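Endo-polygalacturonase (Pectobacterium carotovorum subsp. carotovorum, PDB 1BHE) hydrolyses the alpha-1,4 glycosidic bonds between galacturonosyl units of polygalacturonic acid, contributing to maceration and soft-rotting of plant tissue. Local coordinates at residues F175-K189 and D202-Y216. Residues are numbered along the deposited sequence; the frame is centred on the assembly and turned at random.
Sequences FHVVFSDGDGFTAWK and DGIDPMSSKNITIAY
Phe175 and Asp202 share one first torsion, CG anti to the carbonyl carbon (chi1 -62° and -69°), and their side chains run side by side. The carboxylate lies over one face of the ring, planes 6° apart, with Asp202 OD2 3.5 Å from Phe175 CZ, while Asp202 CB makes a CH-pi contact with the same ring. Asp205 OD2 sits 2.6 Å from Asp202 OD2. Asp202 O takes two N-H groups of His176: the backbone N nearly head-on at 2.8 Å, and ND1 from above the carbonyl plane; Thr194 binds His176 NE2.

From here two parallel strand pairs, 177-180 with 204-207 and 183-188 with 210-215, continue the ladder in register. Inside the coil, Phe179 carries CG anti to the backbone N, which swings its ring beneath CB of Phe185. Ile212 CD1 reaches 3.5 Å from Phe179 CD2, Ile204 CG2 meets Phe185 CE2, and Ile204 CD1 rests on Ala187 CB.

At the corner between the strands, Ser209 OG accepts the N-H of Gly182 at 3.0 Å and lies 2.9 Å from Phe179 O. A water bridges Gly182 O and Ser208 O. Beside this corner, Asn211 ND2 gives Asp183 OD1 an almost straight bond (2.8 Å), approaching from above the carboxylate plane. At the far end the rings of Trp188 and Tyr216 meet obliquely, Trp188 CE2 3.6 Å from Tyr216 CD2, neither stacked nor edge-to-face.

Asp202 also touches Asp223, the predicted proton donor, placing the Phe175 end beside the probable catalytic site; the stacked, matching turns are those of the right-handed parallel beta-helix of family 28 glycosyl hydrolases.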
loop_
_atom_site.group_PDB
_atom_site.type_symbol
_atom_site.label_atom_id
_atom_site.label_comp_id
_atom_site.label_asym_id
_atom_site.label_seq_id
_atom_site.Cartn_x
_atom_site.Cartn_y
_atom_site.Cartn_z
ATOM N N PHE A 175 6.379 0.941 -3.873
ATOM C CA PHE A 175 5.030 0.833 -3.306
ATOM C C PHE A 175 4.020 1.481 -4.251
ATOM O O PHE A 175 4.357 2.465 -4.904
ATOM C CB PHE A 175 4.987 1.481 -1.923
ATOM C CG PHE A 175 5.872 0.863 -0.874
ATOM C CD1 PHE A 175 6.652 -0.255 -1.114
ATOM C CD2 PHE A 175 5.900 1.426 0.398
ATOM C CE1 PHE A 175 7.454 -0.794 -0.126
ATOM C CE2 PHE A 175 6.693 0.885 1.392
ATOM C CZ PHE A 175 7.474 -0.225 1.134
ATOM N N HIS A 176 2.803 0.945 -4.317
ATOM C CA HIS A 176 1.785 1.495 -5.203
ATOM C C HIS A 176 1.180 2.783 -4.654
ATOM O O HIS A 176 1.109 3.794 -5.355
ATOM C CB HIS A 176 0.652 0.487 -5.448
ATOM C CG HIS A 176 1.050 -0.722 -6.239
ATOM N ND1 HIS A 176 1.848 -1.718 -5.729
ATOM C CD2 HIS A 176 0.735 -1.092 -7.504
ATOM C CE1 HIS A 176 2.020 -2.659 -6.651
ATOM N NE2 HIS A 176 1.360 -2.308 -7.740
ATOM N N VAL A 177 0.646 2.713 -3.434
ATOM C CA VAL A 177 -0.018 3.851 -2.806
ATOM C C VAL A 177 0.464 4.036 -1.368
ATOM O O VAL A 177 0.451 3.107 -0.556
ATOM C CB VAL A 177 -1.554 3.710 -2.749
ATOM C CG1 VAL A 177 -2.194 4.983 -2.190
ATOM C CG2 VAL A 177 -2.197 3.390 -4.088
ATOM N N VAL A 178 0.884 5.255 -1.042
ATOM C CA VAL A 178 1.344 5.612 0.292
ATOM C C VAL A 178 0.572 6.854 0.750
ATOM O O VAL A 178 0.490 7.831 0.010
ATOM C CB VAL A 178 2.855 5.916 0.352
ATOM C CG1 VAL A 178 3.248 6.482 1.717
ATOM C CG2 VAL A 178 3.696 4.680 0.047
ATOM N N PHE A 179 -0.004 6.784 1.939
ATOM C CA PHE A 179 -0.748 7.896 2.523
ATOM C C PHE A 179 -0.049 8.257 3.840
ATOM O O PHE A 179 -0.263 7.567 4.847
ATOM C CB PHE A 179 -2.208 7.523 2.775
ATOM C CG PHE A 179 -3.068 8.670 3.230
ATOM C CD1 PHE A 179 -3.407 9.692 2.358
ATOM C CD2 PHE A 179 -3.538 8.725 4.532
ATOM C CE1 PHE A 179 -4.197 10.755 2.777
ATOM C CE2 PHE A 179 -4.327 9.777 4.953
ATOM C CZ PHE A 179 -4.657 10.796 4.079
ATOM N N SER A 180 0.804 9.274 3.812
ATOM C CA SER A 180 1.629 9.621 4.955
ATOM C C SER A 180 1.270 10.907 5.682
ATOM O O SER A 180 1.053 11.948 5.076
ATOM C CB SER A 180 3.097 9.833 4.509
ATOM O OG SER A 180 3.615 8.643 3.951
ATOM N N ASP A 181 1.314 10.852 7.008
ATOM C CA ASP A 181 1.062 11.978 7.885
ATOM C C ASP A 181 -0.178 12.773 7.506
ATOM O O ASP A 181 -0.186 14.013 7.505
ATOM C CB ASP A 181 2.300 12.895 7.913
ATOM C CG ASP A 181 3.586 12.117 8.103
ATOM O OD1 ASP A 181 3.790 11.465 9.143
ATOM O OD2 ASP A 181 4.414 12.146 7.173
ATOM N N GLY A 182 -1.274 12.055 7.264
ATOM C CA GLY A 182 -2.514 12.697 6.849
ATOM C C GLY A 182 -3.722 12.217 7.639
ATOM O O GLY A 182 -3.636 11.441 8.593
ATOM N N ASP A 183 -4.880 12.686 7.175
ATOM C CA ASP A 183 -6.148 12.357 7.820
ATOM C C ASP A 183 -7.270 12.258 6.793
ATOM O O ASP A 183 -7.677 13.275 6.234
ATOM C CB ASP A 183 -6.440 13.459 8.836
ATOM C CG ASP A 183 -7.697 13.306 9.653
ATOM O OD1 ASP A 183 -8.621 12.546 9.294
ATOM O OD2 ASP A 183 -7.776 13.992 10.702
ATOM N N GLY A 184 -7.770 11.047 6.572
ATOM C CA GLY A 184 -8.888 10.899 5.629
ATOM C C GLY A 184 -8.385 10.403 4.280
ATOM O O GLY A 184 -7.879 11.172 3.469
ATOM N N PHE A 185 -8.488 9.097 4.066
ATOM C CA PHE A 185 -8.088 8.483 2.805
ATOM C C PHE A 185 -9.078 7.355 2.523
ATOM O O PHE A 185 -9.278 6.501 3.382
ATOM C CB PHE A 185 -6.665 7.929 2.840
ATOM C CG PHE A 185 -6.287 7.086 1.654
ATOM C CD1 PHE A 185 -5.951 7.675 0.445
ATOM C CD2 PHE A 185 -6.274 5.707 1.741
ATOM C CE1 PHE A 185 -5.598 6.905 -0.649
ATOM C CE2 PHE A 185 -5.925 4.933 0.648
ATOM C CZ PHE A 185 -5.579 5.524 -0.552
ATOM N N THR A 186 -9.670 7.392 1.343
ATOM C CA THR A 186 -10.621 6.357 0.944
ATOM C C THR A 186 -10.178 5.750 -0.391
ATOM O O THR A 186 -10.074 6.476 -1.381
ATOM C CB THR A 186 -12.040 6.929 0.786
ATOM O OG1 THR A 186 -12.530 7.358 2.067
ATOM C CG2 THR A 186 -13.021 5.896 0.231
ATOM N N ALA A 187 -9.928 4.447 -0.387
ATOM C CA ALA A 187 -9.627 3.705 -1.610
ATOM C C ALA A 187 -10.835 2.768 -1.806
ATOM O O ALA A 187 -11.163 2.015 -0.890
ATOM C CB ALA A 187 -8.335 2.930 -1.534
ATOM N N TRP A 188 -11.541 2.915 -2.911
ATOM C CA TRP A 188 -12.776 2.149 -3.141
ATOM C C TRP A 188 -12.798 1.667 -4.582
ATOM O O TRP A 188 -12.510 2.441 -5.492
ATOM C CB TRP A 188 -13.952 3.064 -2.844
ATOM C CG TRP A 188 -15.318 2.460 -2.812
ATOM C CD1 TRP A 188 -15.937 1.727 -3.782
ATOM C CD2 TRP A 188 -16.259 2.570 -1.731
ATOM N NE1 TRP A 188 -17.200 1.366 -3.373
ATOM C CE2 TRP A 188 -17.420 1.874 -2.115
ATOM C CE3 TRP A 188 -16.227 3.200 -0.482
ATOM C CZ2 TRP A 188 -18.536 1.781 -1.287
ATOM C CZ3 TRP A 188 -17.334 3.104 0.339
ATOM C CH2 TRP A 188 -18.480 2.404 -0.072
ATOM N N LYS A 189 -13.022 0.375 -4.802
ATOM C CA LYS A 189 -12.961 -0.178 -6.155
ATOM C C LYS A 189 -11.597 0.075 -6.786
ATOM O O LYS A 189 -11.473 0.373 -7.966
ATOM C CB LYS A 189 -14.108 0.338 -7.028
ATOM C CG LYS A 189 -15.382 -0.484 -6.813
ATOM C CD LYS A 189 -16.605 0.190 -7.417
ATOM C CE LYS A 189 -17.856 -0.675 -7.232
ATOM N NZ LYS A 189 -19.087 0.086 -7.622
ATOM N N ASP A 202 4.592 -2.956 -2.065
ATOM C CA ASP A 202 3.427 -2.870 -1.186
ATOM C C ASP A 202 2.272 -2.218 -1.947
ATOM O O ASP A 202 2.507 -1.299 -2.740
ATOM C CB ASP A 202 3.704 -2.068 0.076
ATOM C CG ASP A 202 4.646 -2.712 1.064
ATOM O OD1 ASP A 202 5.252 -3.759 0.763
ATOM O OD2 ASP A 202 4.798 -2.167 2.178
ATOM N N GLY A 203 1.062 -2.689 -1.667
ATOM C CA GLY A 203 -0.117 -2.165 -2.336
ATOM C C GLY A 203 -0.536 -0.802 -1.813
ATOM O O GLY A 203 -0.385 0.207 -2.504
ATOM N N ILE A 204 -1.160 -0.764 -0.640
ATOM C CA ILE A 204 -1.620 0.468 -0.026
ATOM C C ILE A 204 -1.128 0.547 1.421
ATOM O O ILE A 204 -1.523 -0.282 2.241
ATOM C CB ILE A 204 -3.156 0.621 -0.002
ATOM C CG1 ILE A 204 -3.761 0.563 -1.406
ATOM C CG2 ILE A 204 -3.507 1.950 0.664
ATOM C CD1 ILE A 204 -5.272 0.611 -1.437
ATOM N N ASP A 205 -0.326 1.557 1.738
ATOM C CA ASP A 205 0.257 1.709 3.058
ATOM C C ASP A 205 0.010 3.067 3.716
ATOM O O ASP A 205 0.726 4.037 3.455
ATOM C CB ASP A 205 1.782 1.567 3.023
ATOM C CG ASP A 205 2.410 0.268 2.606
ATOM O OD1 ASP A 205 1.729 -0.709 2.257
ATOM O OD2 ASP A 205 3.668 0.182 2.637
ATOM N N PRO A 206 -0.902 3.109 4.673
ATOM C CA PRO A 206 -1.089 4.269 5.537
ATOM C C PRO A 206 0.115 4.363 6.469
ATOM O O PRO A 206 0.516 3.348 7.053
ATOM C CB PRO A 206 -2.382 3.981 6.285
ATOM C CG PRO A 206 -2.975 2.771 5.646
ATOM C CD PRO A 206 -1.795 1.996 5.081
ATOM N N MET A 207 0.741 5.521 6.582
ATOM C CA MET A 207 1.933 5.742 7.393
ATOM C C MET A 207 1.740 6.925 8.336
ATOM O O MET A 207 1.669 8.066 7.883
ATOM C CB MET A 207 3.146 6.043 6.494
ATOM C CG MET A 207 3.622 4.877 5.646
ATOM S SD MET A 207 5.057 5.303 4.630
ATOM C CE MET A 207 5.285 3.733 3.783
ATOM N N SER A 208 1.581 6.664 9.632
ATOM C CA SER A 208 1.340 7.717 10.621
ATOM C C SER A 208 0.171 8.589 10.158
ATOM O O SER A 208 0.260 9.817 10.073
ATOM C CB SER A 208 2.603 8.538 10.870
ATOM O OG SER A 208 3.470 7.883 11.804
ATOM N N SER A 209 -0.942 7.939 9.829
ATOM C CA SER A 209 -2.115 8.648 9.311
ATOM C C SER A 209 -3.376 8.160 10.007
ATOM O O SER A 209 -3.376 7.059 10.562
ATOM C CB SER A 209 -2.230 8.412 7.797
ATOM O OG SER A 209 -1.193 9.089 7.101
ATOM N N LYS A 210 -4.449 8.952 9.982
ATOM C CA LYS A 210 -5.692 8.509 10.596
ATOM C C LYS A 210 -6.838 8.554 9.582
ATOM O O LYS A 210 -6.742 9.200 8.548
ATOM C CB LYS A 210 -6.101 9.297 11.832
ATOM C CG LYS A 210 -5.613 10.717 11.966
ATOM C CD LYS A 210 -5.428 11.171 13.406
ATOM C CE LYS A 210 -4.583 10.258 14.263
ATOM N NZ LYS A 210 -3.259 10.796 14.677
ATOM N N ASN A 211 -7.906 7.867 9.947
ATOM C CA ASN A 211 -9.155 7.807 9.206
ATOM C C ASN A 211 -8.997 7.320 7.775
ATOM O O ASN A 211 -9.068 8.050 6.793
ATOM C CB ASN A 211 -9.854 9.177 9.284
ATOM C CG ASN A 211 -10.156 9.532 10.738
ATOM O OD1 ASN A 211 -10.666 8.698 11.491
ATOM N ND2 ASN A 211 -9.834 10.754 11.142
ATOM N N ILE A 212 -8.813 6.007 7.659
ATOM C CA ILE A 212 -8.596 5.304 6.413
ATOM C C ILE A 212 -9.660 4.252 6.106
ATOM O O ILE A 212 -9.967 3.423 6.966
ATOM C CB ILE A 212 -7.261 4.514 6.470
ATOM C CG1 ILE A 212 -6.097 5.356 6.986
ATOM C CG2 ILE A 212 -6.947 3.904 5.108
ATOM C CD1 ILE A 212 -5.778 6.597 6.192
ATOM N N THR A 213 -10.132 4.226 4.865
ATOM C CA THR A 213 -11.056 3.186 4.431
ATOM C C THR A 213 -10.535 2.546 3.144
ATOM O O THR A 213 -10.254 3.251 2.178
ATOM C CB THR A 213 -12.481 3.697 4.166
ATOM O OG1 THR A 213 -13.099 4.028 5.415
ATOM C CG2 THR A 213 -13.352 2.654 3.474
ATOM N N ILE A 214 -10.403 1.225 3.151
ATOM C CA ILE A 214 -10.046 0.487 1.931
ATOM C C ILE A 214 -11.208 -0.495 1.709
ATOM O O ILE A 214 -11.413 -1.368 2.555
ATOM C CB ILE A 214 -8.697 -0.223 2.000
ATOM C CG1 ILE A 214 -7.541 0.766 2.203
ATOM C CG2 ILE A 214 -8.478 -1.035 0.722
ATOM C CD1 ILE A 214 -6.198 0.142 2.513
ATOM N N ALA A 215 -12.011 -0.285 0.670
ATOM C CA ALA A 215 -13.190 -1.125 0.467
ATOM C C ALA A 215 -13.466 -1.493 -0.977
ATOM O O ALA A 215 -13.101 -0.801 -1.927
ATOM C CB ALA A 215 -14.422 -0.401 1.026
ATOM N N TYR A 216 -14.076 -2.668 -1.169
ATOM C CA TYR A 216 -14.443 -3.169 -2.489
ATOM C C TYR A 216 -13.290 -3.130 -3.478
ATOM O O TYR A 216 -13.470 -2.809 -4.656
ATOM C CB TYR A 216 -15.648 -2.369 -3.009
ATOM C CG TYR A 216 -16.874 -2.579 -2.141
ATOM C CD1 TYR A 216 -17.593 -3.763 -2.204
ATOM C CD2 TYR A 216 -17.287 -1.599 -1.246
ATOM C CE1 TYR A 216 -18.707 -3.963 -1.395
ATOM C CE2 TYR A 216 -18.389 -1.792 -0.433
ATOM C CZ TYR A 216 -19.099 -2.971 -0.523
ATOM O OH TYR A 216 -20.198 -3.162 0.285
HETATM O O HOH W 1 -1.681 12.060 10.558
#